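Local coordinates for DegV family protein (Eubacterium eligens, PDB 3FDJ) that is of unknown function but, as a member of the DegV family, probably binds a fatty acid or similar lipid, at residues 67-72 against 99-104; 206-211 against 234-239; 214-219 against 242-247. All coordinates share one frame; numbering follows the deposited sequence.

How the contacts relate
The three contacts illustrate how helices lying against a sheet also pack on one another. Contact 1 comes first along the chain and pairs helix 65-72 with helix 90-102 beside a sheet that includes strands 5-9, 77-82 and 109-114. Contacts 2 and 3 lie across the chain's centre, each centred about 41 Å from contact 1, and pack against the second six-stranded sheet. Both join helix 205-219 to helix 234-248, their segments alternate along the chain, and their centres are about 11 Å apart. They also touch, M243 CE lying 3.5 Å from L209 O, so the two form successive levels of one interface. The contacts thus sample both sheet regions of this two-sheet DegV protein.

Contact 1: 67-72 against 99-104; sequences AWLEAF and AVYLEE
Helices 65-72 and 90-102 come close where L69 faces Y101, their CA atoms 6.9 Å apart. Four side chains, L69, F72, V100 and Y101, carry the contact. The main interaction is an aromatic pair: F72 turns its ring edge to the face of Y101 in a T-shaped stack, with centroids 5.2 Å apart and planes at 80°. F72 CD2 makes the closest ring-to-ring approach, 3.6 Å from Y101 CD1. The CB of F72 lies over the same tyrosine ring, 3.5 Å from Y101 CE1, and adds a CH-pi contact. With CG trans to the backbone nitrogen (chi1 -167°), Y101 carries its ring across to F72, and its hydroxyl to a hydrogen bond with the backbone oxygen of D75, between helix 65-72 and strand 77-82.

Helix 90-102 is the crossover of a beta-alpha-beta unit joining parallel strands 77-82 and 109-114, and both aromatic residues also rest on I78 of the former. Replacing Y101 with an alanine would probably leave the F72 edge without a face to meet and the D75 oxygen without its hydroxyl partner. L69 extends the contact with its two methyl branches: CD2 comes in at the edge of the tyrosine ring and lies 4.0 Å from Y101 CB, while CD1 meets V100 CG1 at 3.8 Å, the leucine and valine side chains crossing nearly at right angles.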
loop_
_atom_site.group_PDB
_atom_site.type_symbol
_atom_site.label_atom_id
_atom_site.label_comp_id
_atom_site.label_asym_id
_atom_site.label_seq_id
_atom_site.Cartn_x
_atom_site.Cartn_y
_atom_site.Cartn_z
ATOM N N ALA A 67 -5.395 -18.134 -6.482
ATOM C CA ALA A 67 -4.142 -17.359 -6.473
ATOM C C ALA A 67 -3.529 -17.279 -5.085
ATOM O O ALA A 67 -2.304 -17.379 -4.912
ATOM C CB ALA A 67 -4.383 -15.944 -7.025
ATOM N N TRP A 68 -4.369 -17.080 -4.071
ATOM C CA TRP A 68 -3.874 -17.107 -2.694
ATOM C C TRP A 68 -3.292 -18.468 -2.364
ATOM O O TRP A 68 -2.209 -18.553 -1.812
ATOM C CB TRP A 68 -4.975 -16.786 -1.700
ATOM C CG TRP A 68 -5.432 -15.369 -1.651
ATOM C CD1 TRP A 68 -6.675 -14.895 -2.013
ATOM C CD2 TRP A 68 -4.707 -14.239 -1.171
ATOM N NE1 TRP A 68 -6.750 -13.543 -1.792
ATOM C CE2 TRP A 68 -5.560 -13.115 -1.273
ATOM C CE3 TRP A 68 -3.419 -14.056 -0.666
ATOM C CZ2 TRP A 68 -5.150 -11.831 -0.908
ATOM C CZ3 TRP A 68 -3.029 -12.789 -0.300
ATOM C CH2 TRP A 68 -3.896 -11.696 -0.407
ATOM N N LEU A 69 -4.004 -19.540 -2.690
ATOM C CA LEU A 69 -3.527 -20.886 -2.353
ATOM C C LEU A 69 -2.199 -21.186 -3.004
ATOM O O LEU A 69 -1.316 -21.747 -2.364
ATOM C CB LEU A 69 -4.566 -21.951 -2.724
ATOM C CG LEU A 69 -5.846 -21.905 -1.882
ATOM C CD1 LEU A 69 -6.859 -22.946 -2.418
ATOM C CD2 LEU A 69 -5.545 -22.171 -0.395
ATOM N N GLU A 70 -2.051 -20.782 -4.262
ATOM C CA GLU A 70 -0.779 -20.941 -4.973
ATOM C C GLU A 70 0.326 -20.214 -4.202
ATOM O O GLU A 70 1.411 -20.755 -4.008
ATOM C CB GLU A 70 -0.885 -20.397 -6.394
ATOM C CG GLU A 70 0.363 -20.597 -7.237
ATOM C CD GLU A 70 0.206 -20.120 -8.677
ATOM O OE1 GLU A 70 -0.287 -18.987 -8.908
ATOM O OE2 GLU A 70 0.606 -20.880 -9.580
ATOM N N ALA A 71 0.032 -19.016 -3.713
ATOM C CA ALA A 71 1.038 -18.208 -3.023
ATOM C C ALA A 71 1.429 -18.758 -1.667
ATOM O O ALA A 71 2.540 -18.526 -1.198
ATOM C CB ALA A 71 0.560 -16.771 -2.869
ATOM N N PHE A 72 0.498 -19.445 -1.002
ATOM C CA PHE A 72 0.786 -20.026 0.305
ATOM C C PHE A 72 1.750 -21.191 0.144
ATOM O O PHE A 72 2.496 -21.511 1.054
ATOM C CB PHE A 72 -0.488 -20.534 1.001
ATOM C CG PHE A 72 -1.518 -19.467 1.342
ATOM C CD1 PHE A 72 -1.219 -18.115 1.370
ATOM C CD2 PHE A 72 -2.802 -19.856 1.698
ATOM C CE1 PHE A 72 -2.182 -17.166 1.691
ATOM C CE2 PHE A 72 -3.760 -18.914 2.043
ATOM C CZ PHE A 72 -3.448 -17.556 2.024
ATOM N N ALA A 99 -9.065 -20.381 5.100
ATOM C CA ALA A 99 -10.018 -21.401 5.537
ATOM C C ALA A 99 -9.787 -22.722 4.812
ATOM O O ALA A 99 -9.800 -23.800 5.428
ATOM C CB ALA A 99 -11.447 -20.900 5.316
ATOM N N VAL A 100 -9.652 -22.643 3.492
ATOM C CA VAL A 100 -9.382 -23.811 2.680
ATOM C C VAL A 100 -7.995 -24.374 3.018
ATOM O O VAL A 100 -7.816 -25.593 3.172
ATOM C CB VAL A 100 -9.471 -23.459 1.178
ATOM C CG1 VAL A 100 -8.961 -24.630 0.319
ATOM C CG2 VAL A 100 -10.948 -23.069 0.809
ATOM N N TYR A 101 -7.019 -23.496 3.165
ATOM C CA TYR A 101 -5.629 -23.944 3.422
ATOM C C TYR A 101 -5.527 -24.741 4.743
ATOM O O TYR A 101 -4.906 -25.792 4.806
ATOM C CB TYR A 101 -4.696 -22.745 3.422
ATOM C CG TYR A 101 -3.228 -23.112 3.364
ATOM C CD1 TYR A 101 -2.641 -23.472 2.155
ATOM C CD2 TYR A 101 -2.435 -23.092 4.507
ATOM C CE1 TYR A 101 -1.292 -23.815 2.086
ATOM C CE2 TYR A 101 -1.084 -23.427 4.459
ATOM C CZ TYR A 101 -0.521 -23.777 3.234
ATOM O OH TYR A 101 0.800 -24.110 3.148
ATOM N N LEU A 102 -6.178 -24.250 5.782
ATOM C CA LEU A 102 -6.178 -24.940 7.066
ATOM C C LEU A 102 -6.918 -26.275 7.017
ATOM O O LEU A 102 -6.649 -27.161 7.818
ATOM C CB LEU A 102 -6.721 -24.036 8.159
ATOM C CG LEU A 102 -5.855 -22.796 8.432
ATOM C CD1 LEU A 102 -6.503 -21.992 9.543
ATOM C CD2 LEU A 102 -4.376 -23.073 8.758
ATOM N N GLU A 103 -7.824 -26.456 6.061
ATOM C CA GLU A 103 -8.465 -27.756 5.877
ATOM C C GLU A 103 -7.599 -28.712 5.059
ATOM O O GLU A 103 -7.945 -29.889 4.914
ATOM C CB GLU A 103 -9.836 -27.584 5.222
ATOM C CG GLU A 103 -10.803 -26.865 6.139
ATOM C CD GLU A 103 -12.222 -26.790 5.586
ATOM O OE1 GLU A 103 -12.482 -27.352 4.491
ATOM O OE2 GLU A 103 -13.077 -26.173 6.265
ATOM N N GLU A 104 -6.493 -28.186 4.520
ATOM C CA GLU A 104 -5.554 -28.950 3.687
ATOM C C GLU A 104 -4.163 -29.148 4.317
ATOM O O GLU A 104 -3.380 -29.989 3.846
ATOM C CB GLU A 104 -5.443 -28.262 2.323
ATOM C CG GLU A 104 -6.747 -28.387 1.548
ATOM C CD GLU A 104 -6.701 -27.861 0.111
ATOM O OE1 GLU A 104 -5.744 -27.160 -0.279
ATOM O OE2 GLU A 104 -7.667 -28.156 -0.624
#

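Contact 2: 206-211 against 234-239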
loop_
_atom_site.group_PDB
_atom_site.type_symbol
_atom_site.label_atom_id
_atom_site.label_comp_id
_atom_site.label_asym_id
_atom_site.label_seq_id
_atom_site.Cartn_x
_atom_site.Cartn_y
_atom_site.Cartn_z
ATOM N N LYS A 206 6.240 22.691 -3.111
ATOM C CA LYS A 206 6.796 23.308 -1.913
ATOM C C LYS A 206 5.758 23.387 -0.792
ATOM O O LYS A 206 6.066 23.113 0.372
ATOM C CB LYS A 206 7.374 24.684 -2.210
ATOM C CG LYS A 206 8.717 24.603 -2.940
ATOM C CD LYS A 206 9.310 25.986 -3.078
ATOM C CE LYS A 206 8.746 26.685 -4.281
ATOM N NZ LYS A 206 9.549 26.327 -5.483
ATOM N N LYS A 207 4.521 23.711 -1.151
ATOM C CA LYS A 207 3.451 23.778 -0.160
ATOM C C LYS A 207 3.144 22.405 0.441
ATOM O O LYS A 207 2.913 22.278 1.649
ATOM C CB LYS A 207 2.202 24.394 -0.779
ATOM C CG LYS A 207 2.270 25.900 -0.913
ATOM C CD LYS A 207 0.890 26.504 -1.241
ATOM C CE LYS A 207 0.996 27.931 -1.737
ATOM N NZ LYS A 207 1.531 27.974 -3.156
ATOM N N LEU A 208 3.190 21.375 -0.392
ATOM C CA LEU A 208 3.068 19.994 0.093
ATOM C C LEU A 208 4.162 19.653 1.114
ATOM O O LEU A 208 3.870 19.077 2.177
ATOM C CB LEU A 208 3.061 18.996 -1.076
ATOM C CG LEU A 208 3.105 17.513 -0.677
ATOM C CD1 LEU A 208 1.828 17.149 0.093
ATOM C CD2 LEU A 208 3.306 16.657 -1.917
ATOM N N LEU A 209 5.414 20.012 0.824
ATOM C CA LEU A 209 6.499 19.689 1.755
ATOM C C LEU A 209 6.241 20.295 3.137
ATOM O O LEU A 209 6.459 19.645 4.165
ATOM C CB LEU A 209 7.868 20.145 1.233
ATOM C CG LEU A 209 8.395 19.516 -0.062
ATOM C CD1 LEU A 209 9.879 19.853 -0.279
ATOM C CD2 LEU A 209 8.191 18.048 -0.049
ATOM N N VAL A 210 5.757 21.531 3.165
ATOM C CA VAL A 210 5.483 22.215 4.431
ATOM C C VAL A 210 4.312 21.563 5.181
ATOM O O VAL A 210 4.351 21.361 6.415
ATOM C CB VAL A 210 5.209 23.716 4.185
ATOM C CG1 VAL A 210 4.727 24.386 5.447
ATOM C CG2 VAL A 210 6.483 24.412 3.633
ATOM N N LYS A 211 3.262 21.243 4.452
ATOM C CA LYS A 211 2.119 20.560 5.070
ATOM C C LYS A 211 2.500 19.184 5.624
ATOM O O LYS A 211 2.071 18.817 6.700
ATOM C CB LYS A 211 0.957 20.445 4.095
ATOM C CG LYS A 211 0.245 21.747 3.856
ATOM C CD LYS A 211 -0.968 21.528 2.955
ATOM C CE LYS A 211 -1.701 22.829 2.593
ATOM N NZ LYS A 211 -2.000 23.722 3.748
ATOM N N GLU A 234 9.108 10.494 -9.454
ATOM C CA GLU A 234 10.323 10.309 -8.671
ATOM C C GLU A 234 10.851 11.650 -8.151
ATOM O O GLU A 234 11.404 11.716 -7.050
ATOM C CB GLU A 234 11.362 9.594 -9.515
ATOM C CG GLU A 234 12.554 9.087 -8.763
ATOM C CD GLU A 234 13.470 8.309 -9.667
ATOM O OE1 GLU A 234 12.962 7.531 -10.525
ATOM O OE2 GLU A 234 14.693 8.495 -9.552
ATOM N N ALA A 235 10.621 12.720 -8.917
ATOM C CA ALA A 235 11.111 14.043 -8.550
ATOM C C ALA A 235 10.535 14.494 -7.223
ATOM O O ALA A 235 11.276 14.916 -6.336
ATOM C CB ALA A 235 10.800 15.062 -9.657
ATOM N N LEU A 236 9.222 14.364 -7.076
ATOM C CA LEU A 236 8.535 14.781 -5.849
ATOM C C LEU A 236 8.903 13.849 -4.693
ATOM O O LEU A 236 9.166 14.309 -3.576
ATOM C CB LEU A 236 7.011 14.856 -6.036
ATOM C CG LEU A 236 6.234 15.373 -4.800
ATOM C CD1 LEU A 236 6.809 16.697 -4.267
ATOM C CD2 LEU A 236 4.744 15.485 -5.150
ATOM N N ALA A 237 8.955 12.540 -4.956
ATOM C CA ALA A 237 9.286 11.592 -3.907
ATOM C C ALA A 237 10.688 11.896 -3.344
ATOM O O ALA A 237 10.895 11.842 -2.130
ATOM C CB ALA A 237 9.183 10.147 -4.418
ATOM N N ASP A 238 11.638 12.207 -4.227
ATOM C CA ASP A 238 12.993 12.560 -3.814
ATOM C C ASP A 238 13.020 13.865 -3.016
ATOM O O ASP A 238 13.738 13.961 -2.030
ATOM C CB ASP A 238 13.938 12.661 -5.027
ATOM C CG ASP A 238 14.326 11.304 -5.609
ATOM O OD1 ASP A 238 13.984 10.239 -5.013
ATOM O OD2 ASP A 238 14.993 11.305 -6.680
ATOM N N LYS A 239 12.217 14.854 -3.406
ATOM C CA LYS A 239 12.132 16.109 -2.619
ATOM C C LYS A 239 11.620 15.871 -1.199
ATOM O O LYS A 239 12.126 16.454 -0.248
ATOM C CB LYS A 239 11.185 17.123 -3.260
ATOM C CG LYS A 239 11.657 17.778 -4.500
ATOM C CD LYS A 239 10.596 18.802 -4.970
ATOM C CE LYS A 239 10.928 19.323 -6.324
ATOM N NZ LYS A 239 9.904 20.285 -6.797
#
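L208 and L236 meet through one methyl each, L208 CD2 lying 3.7 Å from L236 CD2, and this is the closest approach between segments 206-211 and 234-239. Both leucines are buried, and their side chains meet at a slant. In each, CG stands opposite the backbone nitrogen (chi1 173° for L208, -176° for L236), a shared rotamer that carries the two CD2 methyls into the space between the helices. The CB of L236 does not itself aim at the other helix; it is the end of the chain that makes the approach.

The second point of contact lies nearer the surface. L209 directs CD1 to the backbone and root of K239: the methyl sits 4.1 Å from K239 O and 4.2 Å from K239 CB. This is van der Waals contact with the backbone and the base of a long side chain, and it falls where the backbones are nearest, the CA atoms of L209 and K239 being 8.0 Å apart.

Farther out, polar groups help to set these residues in place. The extended K239 chain carries NZ to a salt bridge with D205, at the start of helix 205-219, and so adds an ionic tie between the two helices. K206 NZ is also nearby, 6.2 Å from K239 NZ, and the carboxylate of D205 probably eases the proximity of these like charges. At the start of helix 234-248 the backbone N-H of L236 is donated to N233 OD1.

Below the leucine pair lies the six-stranded sheet: L208 rests on I187 of strand 184-190 and C202 of strand 196-203, while L236 rests on I271 of strand 271-276, so two successive helices of this DegV-family alpha/beta fold, 205-219 and 234-248, pack side by side on one mixed sheet.

Contact 3: 214-219 against 242-247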
loop_
_atom_site.group_PDB
_atom_site.type_symbol
_atom_site.label_atom_id
_atom_site.label_comp_id
_atom_site.label_asym_id
_atom_site.label_seq_id
_atom_site.Cartn_x
_atom_site.Cartn_y
_atom_site.Cartn_z
ATOM N N ALA A 214 4.371 19.463 8.887
ATOM C CA ALA A 214 3.454 19.738 9.993
ATOM C C ALA A 214 2.674 18.458 10.406
ATOM O O ALA A 214 2.517 18.165 11.598
ATOM C CB ALA A 214 2.492 20.886 9.639
ATOM N N LEU A 215 2.226 17.692 9.420
ATOM C CA LEU A 215 1.491 16.439 9.671
ATOM C C LEU A 215 2.372 15.395 10.376
ATOM O O LEU A 215 1.932 14.745 11.351
ATOM C CB LEU A 215 0.934 15.869 8.373
ATOM C CG LEU A 215 -0.201 16.658 7.723
ATOM C CD1 LEU A 215 -0.440 16.201 6.290
ATOM C CD2 LEU A 215 -1.481 16.569 8.553
ATOM N N LEU A 216 3.615 15.256 9.901
ATOM C CA LEU A 216 4.552 14.326 10.498
ATOM C C LEU A 216 4.859 14.710 11.953
ATOM O O LEU A 216 4.866 13.842 12.819
ATOM C CB LEU A 216 5.825 14.239 9.671
ATOM C CG LEU A 216 5.629 13.485 8.344
ATOM C CD1 LEU A 216 6.822 13.712 7.397
ATOM C CD2 LEU A 216 5.396 12.002 8.574
ATOM N N ASP A 217 5.103 16.000 12.205
ATOM C CA ASP A 217 5.319 16.514 13.558
ATOM C C ASP A 217 4.153 16.129 14.486
ATOM O O ASP A 217 4.350 15.581 15.585
ATOM C CB ASP A 217 5.454 18.050 13.567
ATOM C CG ASP A 217 6.793 18.551 13.002
ATOM O OD1 ASP A 217 7.719 17.742 12.749
ATOM O OD2 ASP A 217 6.924 19.787 12.803
ATOM N N ASP A 218 2.940 16.437 14.048
ATOM C CA ASP A 218 1.753 16.132 14.844
ATOM C C ASP A 218 1.548 14.628 15.031
ATOM O O ASP A 218 1.039 14.199 16.058
ATOM C CB ASP A 218 0.519 16.730 14.200
ATOM C CG ASP A 218 0.406 18.225 14.428
ATOM O OD1 ASP A 218 1.298 18.822 15.091
ATOM O OD2 ASP A 218 -0.594 18.813 13.945
ATOM N N ALA A 219 1.939 13.836 14.037
ATOM C CA ALA A 219 1.794 12.383 14.097
ATOM C C ALA A 219 2.799 11.714 15.047
ATOM O O ALA A 219 2.656 10.531 15.356
ATOM C CB ALA A 219 1.936 11.779 12.686
ATOM N N ASP A 242 14.308 14.138 0.841
ATOM C CA ASP A 242 15.338 15.116 1.245
ATOM C C ASP A 242 14.867 15.989 2.416
ATOM O O ASP A 242 15.632 16.265 3.350
ATOM C CB ASP A 242 15.707 16.040 0.071
ATOM C CG ASP A 242 16.675 15.389 -0.917
ATOM O OD1 ASP A 242 17.302 14.352 -0.590
ATOM O OD2 ASP A 242 16.808 15.918 -2.044
HETATM N N MSE A 243 13.613 16.447 2.332
HETATM C CA MSE A 243 13.036 17.269 3.375
HETATM C C MSE A 243 13.045 16.522 4.710
HETATM O O MSE A 243 13.417 17.093 5.746
HETATM C CB MSE A 243 11.606 17.668 3.006
HETATM C CG MSE A 243 10.896 18.492 4.054
HETATM SE SE MSE A 243 9.987 17.475 5.469
HETATM C CE MSE A 243 8.410 16.792 4.536
ATOM N N ILE A 244 12.623 15.259 4.687
ATOM C CA ILE A 244 12.498 14.479 5.904
ATOM C C ILE A 244 13.871 14.163 6.512
ATOM O O ILE A 244 14.053 14.274 7.717
ATOM C CB ILE A 244 11.658 13.220 5.662
ATOM C CG1 ILE A 244 10.192 13.642 5.425
ATOM C CG2 ILE A 244 11.739 12.282 6.846
ATOM C CD1 ILE A 244 9.302 12.546 4.892
ATOM N N LYS A 245 14.850 13.851 5.674
ATOM C CA LYS A 245 16.218 13.628 6.151
ATOM C C LYS A 245 16.756 14.848 6.857
ATOM O O LYS A 245 17.352 14.735 7.927
ATOM C CB LYS A 245 17.161 13.259 5.002
ATOM C CG LYS A 245 16.947 11.858 4.500
ATOM C CD LYS A 245 18.037 11.433 3.535
ATOM C CE LYS A 245 17.563 11.446 2.109
ATOM N NZ LYS A 245 18.618 10.840 1.221
ATOM N N GLN A 246 16.531 16.009 6.260
ATOM C CA GLN A 246 17.027 17.256 6.810
ATOM C C GLN A 246 16.341 17.637 8.120
ATOM O O GLN A 246 17.004 18.078 9.051
ATOM C CB GLN A 246 16.887 18.389 5.775
ATOM C CG GLN A 246 17.344 19.770 6.243
ATOM C CD GLN A 246 18.871 19.909 6.401
ATOM O OE1 GLN A 246 19.640 18.971 6.149
ATOM N NE2 GLN A 246 19.305 21.087 6.845
ATOM N N ALA A 247 15.023 17.483 8.174
ATOM C CA ALA A 247 14.223 17.943 9.320
ATOM C C ALA A 247 14.281 16.980 10.496
ATOM O O ALA A 247 14.239 17.400 11.651
ATOM C CB ALA A 247 12.774 18.168 8.892
#
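The tight part of this contact is one methyl, L216 CD1, set 3.7 Å from I244 CD1 and 3.9 Å from I244 CG1. A single leucine methyl thus lies against the end of the isoleucine's longer branch, and the two side chains cross roughly at right angles. In I244 that branch is directed by a chi1 of -70°, which sets CG1 opposite the carbonyl carbon; the CB itself points past the other helix, and CD1 closes the distance. Both residues are buried, and Y221 packs on each of them.

Outward, the packing becomes thinner. M243, present as selenomethionine, brings its terminal CE only to 4.5 Å from L216 CD1, a looser touch by the same methyl that meets I244. The CA atoms of L216 and I244 are 9.2 Å apart, and segments 214-219 and 242-247 meet through the ends of their side chains. On the exposed side, D217 makes its link just past the second segment, where its OD1 is hydrogen-bonded to the hydroxyl of Y248.

L216 also rests on F156 of strand 153-159, so the tight pair lies toward the sheet. Helix 205-219 leads into strand 226-230, and helix 234-248 then carries the chain to the parallel neighbour 253-257: sequential helices packed side by side on a sheet, the second being the crossover of a classical beta-alpha-beta unit.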